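Local coordinates for VP4 CORE protein (PDB 2JHP) that forms part of the bluetongue virus inner capsid and acts as a multifunctional RNA-capping enzyme, with pockets that bind S-adenosyl-L-homocysteine and guanine, at residues A[205-208]-A[214-217]; A[184-189]-A[259-264]; A[138-143]-A[385-390]; A[177-182]-A[263-268]. All coordinates share one frame; numbering follows the deposited sequence.

Contact 1 (A[205-208]-A[214-217]); sequences MQFK and RFRR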
# COMPACT_ATOMS: atom_id res chain seq x y z
N MET A 205 18.29 14.89 17.80
CA MET A 205 17.16 15.79 18.03
C MET A 205 16.39 16.07 16.74
O MET A 205 15.19 16.27 16.78
CB MET A 205 17.61 17.08 18.70
CG MET A 205 18.18 16.87 20.11
SD MET A 205 17.02 16.20 21.33
CE MET A 205 16.21 17.71 21.88
N GLN A 206 17.09 16.05 15.61
CA GLN A 206 16.43 16.18 14.32
C GLN A 206 15.61 14.94 13.97
O GLN A 206 14.57 15.04 13.32
CB GLN A 206 17.41 16.54 13.21
CG GLN A 206 17.87 17.99 13.24
CD GLN A 206 16.74 18.99 13.04
OE1 GLN A 206 16.38 19.31 11.91
NE2 GLN A 206 16.17 19.49 14.13
N PHE A 207 16.08 13.78 14.43
CA PHE A 207 15.31 12.54 14.29
C PHE A 207 14.02 12.62 15.11
O PHE A 207 12.94 12.31 14.60
CB PHE A 207 16.15 11.33 14.68
CG PHE A 207 15.51 10.00 14.35
CD1 PHE A 207 15.45 9.54 13.03
CD2 PHE A 207 14.99 9.19 15.36
CE1 PHE A 207 14.87 8.31 12.73
CE2 PHE A 207 14.40 7.96 15.06
CZ PHE A 207 14.34 7.52 13.75
N LYS A 208 14.13 13.06 16.36
CA LYS A 208 12.96 13.32 17.20
C LYS A 208 11.95 14.23 16.50
O LYS A 208 10.75 13.96 16.52
CB LYS A 208 13.38 13.94 18.55
CG LYS A 208 12.21 14.22 19.48
CD LYS A 208 12.56 15.12 20.69
CE LYS A 208 12.55 16.60 20.35
NZ LYS A 208 12.89 17.41 21.55
N ARG A 214 8.82 6.80 16.14
CA ARG A 214 9.88 5.84 16.38
C ARG A 214 10.97 6.34 17.30
O ARG A 214 11.67 5.54 17.92
CB ARG A 214 10.46 5.25 15.09
CG ARG A 214 10.61 6.19 13.95
CD ARG A 214 11.01 5.41 12.71
NE ARG A 214 9.97 4.48 12.25
CZ ARG A 214 9.67 4.26 10.97
NH1 ARG A 214 10.32 4.90 10.01
NH2 ARG A 214 8.70 3.40 10.65
N PHE A 215 11.11 7.66 17.40
CA PHE A 215 11.97 8.22 18.45
C PHE A 215 11.43 7.86 19.84
O PHE A 215 12.14 7.23 20.63
CB PHE A 215 12.14 9.73 18.32
CG PHE A 215 12.98 10.32 19.41
CD1 PHE A 215 14.37 10.22 19.37
CD2 PHE A 215 12.39 10.96 20.50
CE1 PHE A 215 15.17 10.75 20.38
CE2 PHE A 215 13.17 11.51 21.53
CZ PHE A 215 14.56 11.40 21.47
N ARG A 216 10.18 8.23 20.11
CA ARG A 216 9.56 7.97 21.41
C ARG A 216 9.54 6.49 21.83
O ARG A 216 9.71 6.19 23.01
CB ARG A 216 8.15 8.57 21.49
CG ARG A 216 8.12 9.92 22.17
CD ARG A 216 6.72 10.29 22.70
NE ARG A 216 5.83 10.95 21.73
CZ ARG A 216 6.20 11.64 20.65
NH1 ARG A 216 7.49 11.80 20.33
NH2 ARG A 216 5.26 12.18 19.87
N ARG A 217 9.34 5.59 20.87
CA ARG A 217 9.28 4.15 21.16
C ARG A 217 10.66 3.51 21.45
O ARG A 217 10.76 2.31 21.72
CB ARG A 217 8.58 3.40 20.03
CG ARG A 217 7.15 3.83 19.72
CD ARG A 217 6.45 2.84 18.77
NE ARG A 217 7.35 2.34 17.71
CZ ARG A 217 7.54 2.93 16.53
NH1 ARG A 217 6.91 4.06 16.21
NH2 ARG A 217 8.38 2.38 15.65

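Contact 2 (A[184-189]-A[259-264]); sequences DYIVYS and ERLFIW. With GUN (guanine), chain D.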
# COMPACT_ATOMS: atom_id res chain seq x y z
N ASP A 184 17.33 7.13 9.97
CA ASP A 184 16.12 6.89 9.19
C ASP A 184 15.94 5.47 8.67
O ASP A 184 14.83 4.93 8.76
CB ASP A 184 16.03 7.84 8.01
CG ASP A 184 15.43 9.15 8.37
OD1 ASP A 184 14.87 9.27 9.48
OD2 ASP A 184 15.52 10.08 7.53
N TYR A 185 17.00 4.88 8.11
CA TYR A 185 16.90 3.51 7.60
C TYR A 185 17.25 2.41 8.60
O TYR A 185 16.87 1.26 8.42
CB TYR A 185 17.69 3.37 6.31
CG TYR A 185 19.18 3.44 6.46
CD1 TYR A 185 19.91 2.35 6.93
CD2 TYR A 185 19.87 4.59 6.10
CE1 TYR A 185 21.29 2.42 7.06
CE2 TYR A 185 21.24 4.66 6.22
CZ TYR A 185 21.95 3.57 6.70
OH TYR A 185 23.32 3.64 6.82
N ILE A 186 18.01 2.73 9.65
CA ILE A 186 18.39 1.68 10.60
C ILE A 186 17.37 1.52 11.73
O ILE A 186 17.16 0.41 12.20
CB ILE A 186 19.83 1.87 11.15
CG1 ILE A 186 20.40 0.57 11.73
CG2 ILE A 186 19.89 3.00 12.18
CD1 ILE A 186 20.69 -0.54 10.72
N VAL A 187 16.74 2.61 12.16
CA VAL A 187 15.77 2.55 13.27
C VAL A 187 14.41 2.06 12.77
O VAL A 187 13.76 2.75 11.98
CB VAL A 187 15.61 3.91 14.00
CG1 VAL A 187 14.57 3.82 15.13
CG2 VAL A 187 16.95 4.42 14.53
N TYR A 188 14.00 0.88 13.22
CA TYR A 188 12.65 0.35 12.91
C TYR A 188 12.02 -0.52 14.01
O TYR A 188 10.92 -0.25 14.45
CB TYR A 188 12.62 -0.38 11.56
CG TYR A 188 11.32 -1.12 11.32
CD1 TYR A 188 10.11 -0.41 11.11
CD2 TYR A 188 11.27 -2.51 11.34
CE1 TYR A 188 8.92 -1.06 10.91
CE2 TYR A 188 10.05 -3.17 11.14
CZ TYR A 188 8.89 -2.43 10.93
OH TYR A 188 7.69 -3.06 10.72
N SER A 189 12.73 -1.57 14.42
CA SER A 189 12.19 -2.56 15.37
C SER A 189 12.92 -2.60 16.71
O SER A 189 12.44 -3.24 17.64
CB SER A 189 12.13 -3.98 14.77
OG SER A 189 13.41 -4.55 14.59
N GLU A 259 14.90 -6.13 21.86
CA GLU A 259 15.73 -6.00 20.68
C GLU A 259 16.57 -4.76 20.85
O GLU A 259 16.02 -3.65 21.01
CB GLU A 259 14.90 -5.92 19.40
CG GLU A 259 15.79 -5.78 18.18
CD GLU A 259 15.04 -5.78 16.86
OE1 GLU A 259 13.85 -6.16 16.81
OE2 GLU A 259 15.67 -5.39 15.85
N ARG A 260 17.88 -4.95 20.87
CA ARG A 260 18.84 -3.86 20.99
C ARG A 260 19.58 -3.68 19.68
O ARG A 260 19.90 -4.65 18.99
CB ARG A 260 19.83 -4.14 22.11
CG ARG A 260 19.23 -4.28 23.49
CD ARG A 260 20.31 -4.62 24.52
NE ARG A 260 19.76 -5.18 25.75
CZ ARG A 260 19.79 -6.48 26.06
NH1 ARG A 260 20.32 -7.36 25.22
NH2 ARG A 260 19.25 -6.89 27.21
N LEU A 261 19.84 -2.42 19.33
CA LEU A 261 20.68 -2.07 18.17
C LEU A 261 21.90 -1.26 18.61
O LEU A 261 21.78 -0.33 19.41
CB LEU A 261 19.88 -1.29 17.13
CG LEU A 261 20.55 -0.34 16.14
CD1 LEU A 261 21.39 -1.08 15.11
CD2 LEU A 261 19.45 0.45 15.47
N PHE A 262 23.06 -1.62 18.06
CA PHE A 262 24.33 -1.01 18.38
C PHE A 262 24.75 -0.07 17.25
O PHE A 262 24.92 -0.51 16.11
CB PHE A 262 25.36 -2.13 18.58
CG PHE A 262 26.74 -1.66 18.99
CD1 PHE A 262 27.06 -1.48 20.33
CD2 PHE A 262 27.73 -1.44 18.04
CE1 PHE A 262 28.33 -1.06 20.72
CE2 PHE A 262 29.01 -1.03 18.41
CZ PHE A 262 29.31 -0.83 19.75
N ILE A 263 24.91 1.21 17.57
CA ILE A 263 25.29 2.24 16.60
C ILE A 263 26.64 2.87 16.99
O ILE A 263 26.77 3.44 18.07
CB ILE A 263 24.21 3.35 16.46
CG1 ILE A 263 22.87 2.74 16.03
CG2 ILE A 263 24.66 4.41 15.46
CD1 ILE A 263 21.77 3.76 15.76
N TRP A 264 27.63 2.76 16.09
CA TRP A 264 29.02 3.23 16.32
C TRP A 264 29.43 4.27 15.29
O TRP A 264 29.52 3.97 14.09
CB TRP A 264 29.99 2.04 16.29
CG TRP A 264 31.46 2.36 16.51
CD1 TRP A 264 32.36 2.81 15.58
CD2 TRP A 264 32.21 2.20 17.73
NE1 TRP A 264 33.61 2.95 16.14
CE2 TRP A 264 33.55 2.58 17.46
CE3 TRP A 264 31.88 1.77 19.02
CZ2 TRP A 264 34.54 2.55 18.44
CZ3 TRP A 264 32.87 1.74 19.99
CH2 TRP A 264 34.18 2.13 19.69
N9 GUN D . 11.28 5.97 2.74
C8 GUN D . 9.97 6.07 2.98
N7 GUN D . 9.74 6.00 4.29
C5 GUN D . 10.91 5.86 4.90
C6 GUN D . 11.27 5.73 6.24
O6 GUN D . 10.40 5.75 7.12
N1 GUN D . 12.63 5.60 6.56
C2 GUN D . 13.57 5.58 5.50
N2 GUN D . 14.86 5.45 5.77
N3 GUN D . 13.20 5.71 4.22
C4 GUN D . 11.89 5.84 3.91

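Contact 3 (A[138-143]-A[385-390]); sequences ETLNDA and RLFEHL. With GUN (guanine), chain D; SAH (S-adenosyl-L-homocysteine), chain B.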
# COMPACT_ATOMS: atom_id res chain seq x y z
N GLU A 138 5.94 1.66 2.67
CA GLU A 138 4.58 2.07 3.09
C GLU A 138 3.97 1.16 4.17
O GLU A 138 3.22 1.63 5.03
CB GLU A 138 3.62 2.19 1.90
CG GLU A 138 2.94 0.88 1.51
CD GLU A 138 3.90 -0.09 0.85
OE1 GLU A 138 4.48 0.28 -0.19
OE2 GLU A 138 4.07 -1.22 1.35
N THR A 139 4.29 -0.13 4.11
CA THR A 139 3.77 -1.08 5.08
C THR A 139 4.54 -1.01 6.40
O THR A 139 3.93 -0.93 7.46
CB THR A 139 3.74 -2.51 4.54
OG1 THR A 139 3.02 -2.52 3.31
CG2 THR A 139 3.01 -3.43 5.52
N LEU A 140 5.87 -1.01 6.31
CA LEU A 140 6.73 -0.85 7.48
C LEU A 140 6.36 0.39 8.28
O LEU A 140 6.22 0.34 9.51
CB LEU A 140 8.21 -0.77 7.06
CG LEU A 140 8.90 -2.01 6.49
CD1 LEU A 140 10.28 -1.67 6.05
CD2 LEU A 140 8.95 -3.11 7.55
N ASN A 141 6.18 1.51 7.58
CA ASN A 141 5.82 2.78 8.19
C ASN A 141 4.59 2.78 9.10
O ASN A 141 4.55 3.52 10.07
CB ASN A 141 5.65 3.85 7.12
CG ASN A 141 6.96 4.40 6.64
OD1 ASN A 141 8.01 4.09 7.20
ND2 ASN A 141 6.91 5.21 5.60
N ASP A 142 3.60 1.95 8.79
CA ASP A 142 2.38 1.92 9.60
C ASP A 142 2.23 0.64 10.44
O ASP A 142 1.16 0.40 11.00
CB ASP A 142 1.15 2.17 8.72
CG ASP A 142 1.17 3.54 8.05
OD1 ASP A 142 1.45 4.54 8.72
OD2 ASP A 142 0.90 3.62 6.83
N ALA A 143 3.30 -0.14 10.52
CA ALA A 143 3.26 -1.47 11.17
C ALA A 143 3.77 -1.45 12.59
O ALA A 143 4.75 -0.76 12.89
CB ALA A 143 4.06 -2.49 10.35
N ARG A 385 15.38 1.95 -0.15
CA ARG A 385 15.85 0.59 -0.42
C ARG A 385 16.66 -0.06 0.70
O ARG A 385 16.61 -1.28 0.88
CB ARG A 385 16.69 0.58 -1.69
CG ARG A 385 15.92 0.64 -2.97
CD ARG A 385 16.79 0.10 -4.07
NE ARG A 385 16.57 0.74 -5.36
CZ ARG A 385 17.40 0.63 -6.39
NH1 ARG A 385 18.51 -0.10 -6.27
NH2 ARG A 385 17.13 1.24 -7.54
N LEU A 386 17.43 0.74 1.43
CA LEU A 386 18.16 0.24 2.58
C LEU A 386 17.14 -0.15 3.66
O LEU A 386 17.14 -1.27 4.17
CB LEU A 386 19.15 1.30 3.11
CG LEU A 386 20.42 1.65 2.32
CD1 LEU A 386 21.11 2.88 2.91
CD2 LEU A 386 21.40 0.50 2.29
N PHE A 387 16.26 0.78 3.99
CA PHE A 387 15.19 0.57 4.93
C PHE A 387 14.45 -0.75 4.67
O PHE A 387 14.33 -1.58 5.58
CB PHE A 387 14.20 1.74 4.85
CG PHE A 387 13.20 1.78 5.96
CD1 PHE A 387 13.61 1.77 7.28
CD2 PHE A 387 11.84 1.86 5.68
CE1 PHE A 387 12.70 1.82 8.31
CE2 PHE A 387 10.91 1.93 6.71
CZ PHE A 387 11.34 1.91 8.03
N GLU A 388 13.98 -0.93 3.44
CA GLU A 388 13.20 -2.10 3.05
C GLU A 388 14.02 -3.39 3.09
O GLU A 388 13.50 -4.47 3.40
CB GLU A 388 12.64 -1.92 1.64
CG GLU A 388 11.58 -0.81 1.52
CD GLU A 388 11.30 -0.39 0.07
OE1 GLU A 388 12.09 -0.75 -0.83
OE2 GLU A 388 10.28 0.31 -0.16
N HIS A 389 15.31 -3.28 2.79
CA HIS A 389 16.14 -4.45 2.73
C HIS A 389 16.50 -4.95 4.12
O HIS A 389 16.58 -6.16 4.36
CB HIS A 389 17.39 -4.21 1.89
CG HIS A 389 18.17 -5.46 1.65
ND1 HIS A 389 19.46 -5.64 2.10
CD2 HIS A 389 17.81 -6.63 1.06
CE1 HIS A 389 19.88 -6.85 1.76
NE2 HIS A 389 18.90 -7.47 1.14
N LEU A 390 16.72 -4.01 5.03
CA LEU A 390 17.11 -4.36 6.38
C LEU A 390 15.94 -4.94 7.19
O LEU A 390 16.14 -5.86 8.00
CB LEU A 390 17.74 -3.16 7.09
CG LEU A 390 19.10 -2.68 6.53
CD1 LEU A 390 19.61 -1.49 7.30
CD2 LEU A 390 20.17 -3.77 6.51
N9 GUN D . 11.28 5.97 2.74
C8 GUN D . 9.97 6.07 2.98
N7 GUN D . 9.74 6.00 4.29
C5 GUN D . 10.91 5.86 4.90
C6 GUN D . 11.27 5.73 6.24
O6 GUN D . 10.40 5.75 7.12
N1 GUN D . 12.63 5.60 6.56
C2 GUN D . 13.57 5.58 5.50
N2 GUN D . 14.86 5.45 5.77
N3 GUN D . 13.20 5.71 4.22
C4 GUN D . 11.89 5.84 3.91
N SAH B . 1.91 -4.21 -0.71
CA SAH B . 2.30 -2.76 -0.66
CB SAH B . 3.21 -2.29 -1.80
CG SAH B . 3.18 -3.01 -3.14
SD SAH B . 4.58 -2.48 -4.17
C SAH B . 1.11 -1.83 -0.49
O SAH B . 0.20 -2.12 0.28
OXT SAH B . 1.05 -0.76 -1.10
C5' SAH B . 4.73 -4.16 -4.83
C4' SAH B . 5.89 -4.93 -4.23
O4' SAH B . 5.60 -6.31 -4.16
C3' SAH B . 7.18 -4.78 -5.04
O3' SAH B . 8.23 -4.61 -4.10
C2' SAH B . 7.34 -6.13 -5.73
O2' SAH B . 8.68 -6.50 -5.89
C1' SAH B . 6.65 -7.07 -4.75
N9 SAH B . 6.17 -8.32 -5.38
C8 SAH B . 5.63 -8.47 -6.64
N7 SAH B . 5.33 -9.78 -6.83
C5 SAH B . 5.66 -10.47 -5.72
C6 SAH B . 5.56 -11.82 -5.36
N6 SAH B . 5.04 -12.70 -6.22
N1 SAH B . 5.98 -12.24 -4.12
C2 SAH B . 6.50 -11.33 -3.22
N3 SAH B . 6.60 -9.99 -3.56
C4 SAH B . 6.19 -9.56 -4.79

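Contact 4 (A[177-182]-A[263-268]); sequences EKLVSM and IWDVSS. With SAH (S-adenosyl-L-homocysteine), chain C.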
# COMPACT_ATOMS: atom_id res chain seq x y z
N GLU A 177 20.01 15.22 5.78
CA GLU A 177 21.44 15.19 6.04
C GLU A 177 21.90 13.80 6.48
O GLU A 177 21.25 13.13 7.31
CB GLU A 177 21.84 16.25 7.08
CG GLU A 177 21.04 16.22 8.38
CD GLU A 177 21.56 17.18 9.44
OE1 GLU A 177 22.69 16.98 9.93
OE2 GLU A 177 20.83 18.13 9.79
N LYS A 178 23.03 13.38 5.91
CA LYS A 178 23.62 12.05 6.08
C LYS A 178 23.36 11.36 7.42
O LYS A 178 22.92 10.19 7.45
CB LYS A 178 25.12 12.14 5.79
CG LYS A 178 26.00 11.01 6.23
CD LYS A 178 27.46 11.48 6.19
CE LYS A 178 28.27 10.94 7.37
NZ LYS A 178 29.57 11.64 7.60
N LEU A 179 23.60 12.07 8.52
CA LEU A 179 23.53 11.47 9.86
C LEU A 179 22.13 11.26 10.45
O LEU A 179 21.96 10.36 11.29
CB LEU A 179 24.48 12.21 10.83
CG LEU A 179 25.94 11.74 10.70
CD1 LEU A 179 26.96 12.73 11.33
CD2 LEU A 179 26.13 10.31 11.25
N VAL A 180 21.14 12.06 10.04
CA VAL A 180 19.75 11.75 10.40
C VAL A 180 19.14 10.72 9.44
O VAL A 180 18.27 9.94 9.82
CB VAL A 180 18.81 13.02 10.62
CG1 VAL A 180 19.51 14.32 10.32
CG2 VAL A 180 17.49 12.90 9.86
N SER A 181 19.61 10.73 8.20
CA SER A 181 19.24 9.73 7.23
C SER A 181 19.73 8.37 7.70
O SER A 181 19.08 7.35 7.45
CB SER A 181 19.84 10.07 5.87
OG SER A 181 18.94 10.81 5.10
N MET A 182 20.87 8.36 8.38
CA MET A 182 21.43 7.12 8.91
C MET A 182 20.41 6.46 9.84
O MET A 182 19.99 5.33 9.59
CB MET A 182 22.76 7.38 9.61
CG MET A 182 23.51 6.16 10.01
SD MET A 182 24.37 6.57 11.51
CE MET A 182 25.63 5.34 11.51
N ILE A 263 24.91 1.21 17.57
CA ILE A 263 25.29 2.24 16.60
C ILE A 263 26.64 2.87 16.99
O ILE A 263 26.77 3.44 18.07
CB ILE A 263 24.21 3.35 16.46
CG1 ILE A 263 22.87 2.74 16.03
CG2 ILE A 263 24.66 4.41 15.46
CD1 ILE A 263 21.77 3.76 15.76
N TRP A 264 27.63 2.76 16.09
CA TRP A 264 29.02 3.23 16.32
C TRP A 264 29.43 4.27 15.29
O TRP A 264 29.52 3.97 14.09
CB TRP A 264 29.99 2.04 16.29
CG TRP A 264 31.46 2.36 16.51
CD1 TRP A 264 32.36 2.81 15.58
CD2 TRP A 264 32.21 2.20 17.73
NE1 TRP A 264 33.61 2.95 16.14
CE2 TRP A 264 33.55 2.58 17.46
CE3 TRP A 264 31.88 1.77 19.02
CZ2 TRP A 264 34.54 2.55 18.44
CZ3 TRP A 264 32.87 1.74 19.99
CH2 TRP A 264 34.18 2.13 19.69
N ASP A 265 29.68 5.49 15.78
CA ASP A 265 30.07 6.62 14.94
C ASP A 265 31.30 7.33 15.50
O ASP A 265 31.49 8.54 15.32
CB ASP A 265 28.91 7.62 14.76
CG ASP A 265 29.08 8.53 13.55
OD1 ASP A 265 29.66 8.09 12.53
OD2 ASP A 265 28.65 9.70 13.61
N VAL A 266 32.15 6.55 16.16
CA VAL A 266 33.36 7.06 16.80
C VAL A 266 34.42 7.60 15.81
O VAL A 266 34.77 6.94 14.82
CB VAL A 266 33.96 5.97 17.74
CG1 VAL A 266 35.30 6.40 18.33
CG2 VAL A 266 32.97 5.63 18.84
N SER A 267 34.89 8.81 16.09
CA SER A 267 35.99 9.45 15.35
C SER A 267 36.67 10.50 16.25
O SER A 267 36.06 11.01 17.18
CB SER A 267 35.48 10.11 14.07
OG SER A 267 34.78 11.31 14.35
N SER A 268 37.94 10.81 15.96
CA SER A 268 38.73 11.73 16.80
C SER A 268 39.43 12.83 16.00
O SER A 268 39.20 12.98 14.80
CB SER A 268 39.75 10.94 17.63
OG SER A 268 39.14 10.37 18.78
N SAH C . 27.32 11.18 15.70
CA SAH C . 27.81 12.59 15.65
CB SAH C . 29.05 12.75 14.78
CG SAH C . 30.26 11.96 15.28
SD SAH C . 31.55 13.05 15.91
C SAH C . 26.69 13.53 15.19
O SAH C . 25.77 13.11 14.49
OXT SAH C . 26.70 14.71 15.51
C5' SAH C . 32.53 11.72 16.61
C4' SAH C . 32.45 11.78 18.13
O4' SAH C . 32.96 10.61 18.70
C3' SAH C . 33.25 12.92 18.72
O3' SAH C . 32.34 13.90 19.15
C2' SAH C . 34.00 12.31 19.90
O2' SAH C . 33.74 13.01 21.09
C1' SAH C . 33.40 10.93 20.00
N9 SAH C . 34.28 9.85 20.48
C8 SAH C . 35.61 9.65 20.21
N7 SAH C . 35.99 8.51 20.83
C5 SAH C . 34.93 7.99 21.48
C6 SAH C . 34.77 6.85 22.27
N6 SAH C . 35.79 6.03 22.49
N1 SAH C . 33.53 6.57 22.81
C2 SAH C . 32.46 7.41 22.58
N3 SAH C . 32.64 8.54 21.80
C4 SAH C . 33.85 8.82 21.26

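Contact 1 (A[205-208]-A[214-217])
Phe215 and Lys208 both leave their helices with CG trans to the main-chain nitrogen (chi1 178° and -179°), and this sends the phenyl ring of one under the aliphatic chain of the other. Lys208 CB sits over the middle of the ring, 3.6 Å from the Phe215 centroid and almost on its normal, a clear CH-pi contact. CG continues over the same face toward one side of the ring, reaching 3.4 Å from Phe215 CD2. The lysine chain bends at chi3, about the CG-CD bond, and its amine leads away to a long, weak ion pair with Asp232; CB and CG, with CA behind them, make the contact.

Phe207 approaches from another direction. Its CD2 comes near the plane of the Phe215 ring, at the edge, and lies 4.1 Å from Phe215 CB, while CZ touches Arg214 CG at 4.0 Å. The arginine side chain crosses the phenylalanine at about a right angle, then turns at chi3 to put NH1 on O6 of a bound guanine. A stack with Trp220 also involves the Phe215 ring, and Val187 and Leu183 pack on Phe207.

No hydrogen bond joins the two segments: two short consecutive helices, 202-210 and 212-216, are held by apolar packing at their corner. Together they form the helical connection of a beta-alpha-beta crossover between the parallel, neighbouring strands 192-196 and 219-223 of a Rossmann-like methyltransferase fold.

Contact 2 (A[184-189]-A[259-264])
Ser189 meets the carboxylate of Glu259 where the chain emerging from helix 178-186 passes the start of strand 260-264, in a sheet with the 3-2-1-4-5-7-6 strand order of class I methyltransferases. Ser189 OG faces both carboxylate oxygens from somewhat outside their plane, 2.7 Å from Glu259 OE2 and 2.8 Å from Glu259 OE1, and its one proton can serve either. The extended glutamate chain carries its charge to this spot, and each oxygen has further partners: OE2 forms a salt bridge with Arg350 NH1 and a hydrogen bond with Ser301 OG, while OE1 receives the backbone N of His347. Arg350 also gives NH2 to Ser189 OG, so the buried carboxylate and hydroxyl share one guanidinium. That network probably keeps the glutamate ionised.

Away from these polar groups the contact turns apolar. Ile186, in the last turn of the helix, lays CG1 3.9 Å from Leu261 CD2, and its CG2 branch reaches CD1 of Ile263 at 4.1 Å, the two isoleucines running antiparallel alongside each other. This seats the helix end on the sheet.

The end of the same helix also serves a ligand. The carbonyl of Asp184 is a shared acceptor for the bound guanine: N2 donates to Asp184 O at 3.0 Å (153° at the hydrogen), and N1 donates to that same oxygen at 3.2 Å, more bent at 140°.

Contact 3 (A[138-143]-A[385-390])
The Phe387 ring has guanine over one face and Leu140 coming from the other side of its plane. The base lies nearly parallel to the phenyl ring, with guanine N1 3.8 Å above the ring plane and over its centre. Leu140 CD1 makes an off-centre CH-pi contact, 4.1 Å from the Phe387 centroid and 29° off the normal, and comes closest to CE2, at 3.7 Å. Asn141 comes to the CE2 end of the ring from the guanine side, its amide turned 40° from the ring plane, OD1 3.6 Å from Phe387 CE2.

From there the amide also binds the base: ND2 donates to guanine N7 at 3.2 Å in a nearly straight bond (167°). Helix 137-141 is part of the beta-alpha-beta unit that runs from strand 131-132 to strand 149-152 in one Rossmann-like sheet, whereas Tyr185 and Ile186, which pack against helix 380-391, sit on a helix flanking another, so that the guanine lies between elements of the two.

Glu138 looks the other way, toward the amino-acid end of a bound S-adenosyl-L-homocysteine, with OE2 3.1 Å from the ligand's CA. Its chain folds back at chi2, and the same oxygen accepts Thr139 OG1 at 2.6 Å through its anti lone pair. Glu388, beside Leu140 on the facing helix, pairs OE2 with Lys384 NZ and takes the backbone N of Ala137, at the first residue of helix 137-141.

Contact 4 (A[177-182]-A[263-268])
One of the two S-adenosyl-L-homocysteine pockets has Leu179 and Asp265 facing each other beside the amino-acid end of the ligand. Asp265 OD2 accepts the ligand's amino nitrogen N at 2.9 Å. Leu179 comes from the opposite direction with one methyl for each partner: Leu179 CD2 lies 3.5 Å from Asp265 OD2, and Leu179 CD1 is 3.4 Å from O of S-adenosyl-L-homocysteine, in its carboxylate. The aspartate's other oxygen, OD1, forms a salt bridge with Arg337.

Asp265 directly follows strand 260-264, at the carboxy-terminal edge of the parallel strands, where class I methyltransferases bind their cofactor. Its neighbours continue along the ligand. Ser267 OG comes within 3.2 Å of C5', and Val266, with CG1 anti to the backbone N (chi1 174°), sets that methyl 3.3 Å from N7 of the adenine. The CG2 branch of the same valine covers one face of the Trp264 ring.

Deeper in, where helix 178-186 lies on the sheet, Met182, with CG trans to its main-chain nitrogen and the chain bent at chi2, runs alongside Ile263 and brings its methyl CE to 4.2 Å from Ile263 CG2.

Contacts 2, 3 and 4 are buried, while contact 1, between consecutive helices, is only partly so. Contacts 2 and 4 hold the same pair of elements, helix 178-186 and strand 260-264, and share Ile263: the helix's end packs on aliphatic side chains and the loop after it joins a buried charge network, while its first turns border the cofactor pocket. Phe207 of contact 1 packs on Asp184 and Val187 of contact 2. Guanine joins contacts 1, 2 and 3, gripped by an arginine, a main-chain carbonyl and an amide with an aromatic face. Contact 3 lies nearest the centre of the chain and borders the second cofactor site; about 7 Å separates its nearest atoms from contact 4.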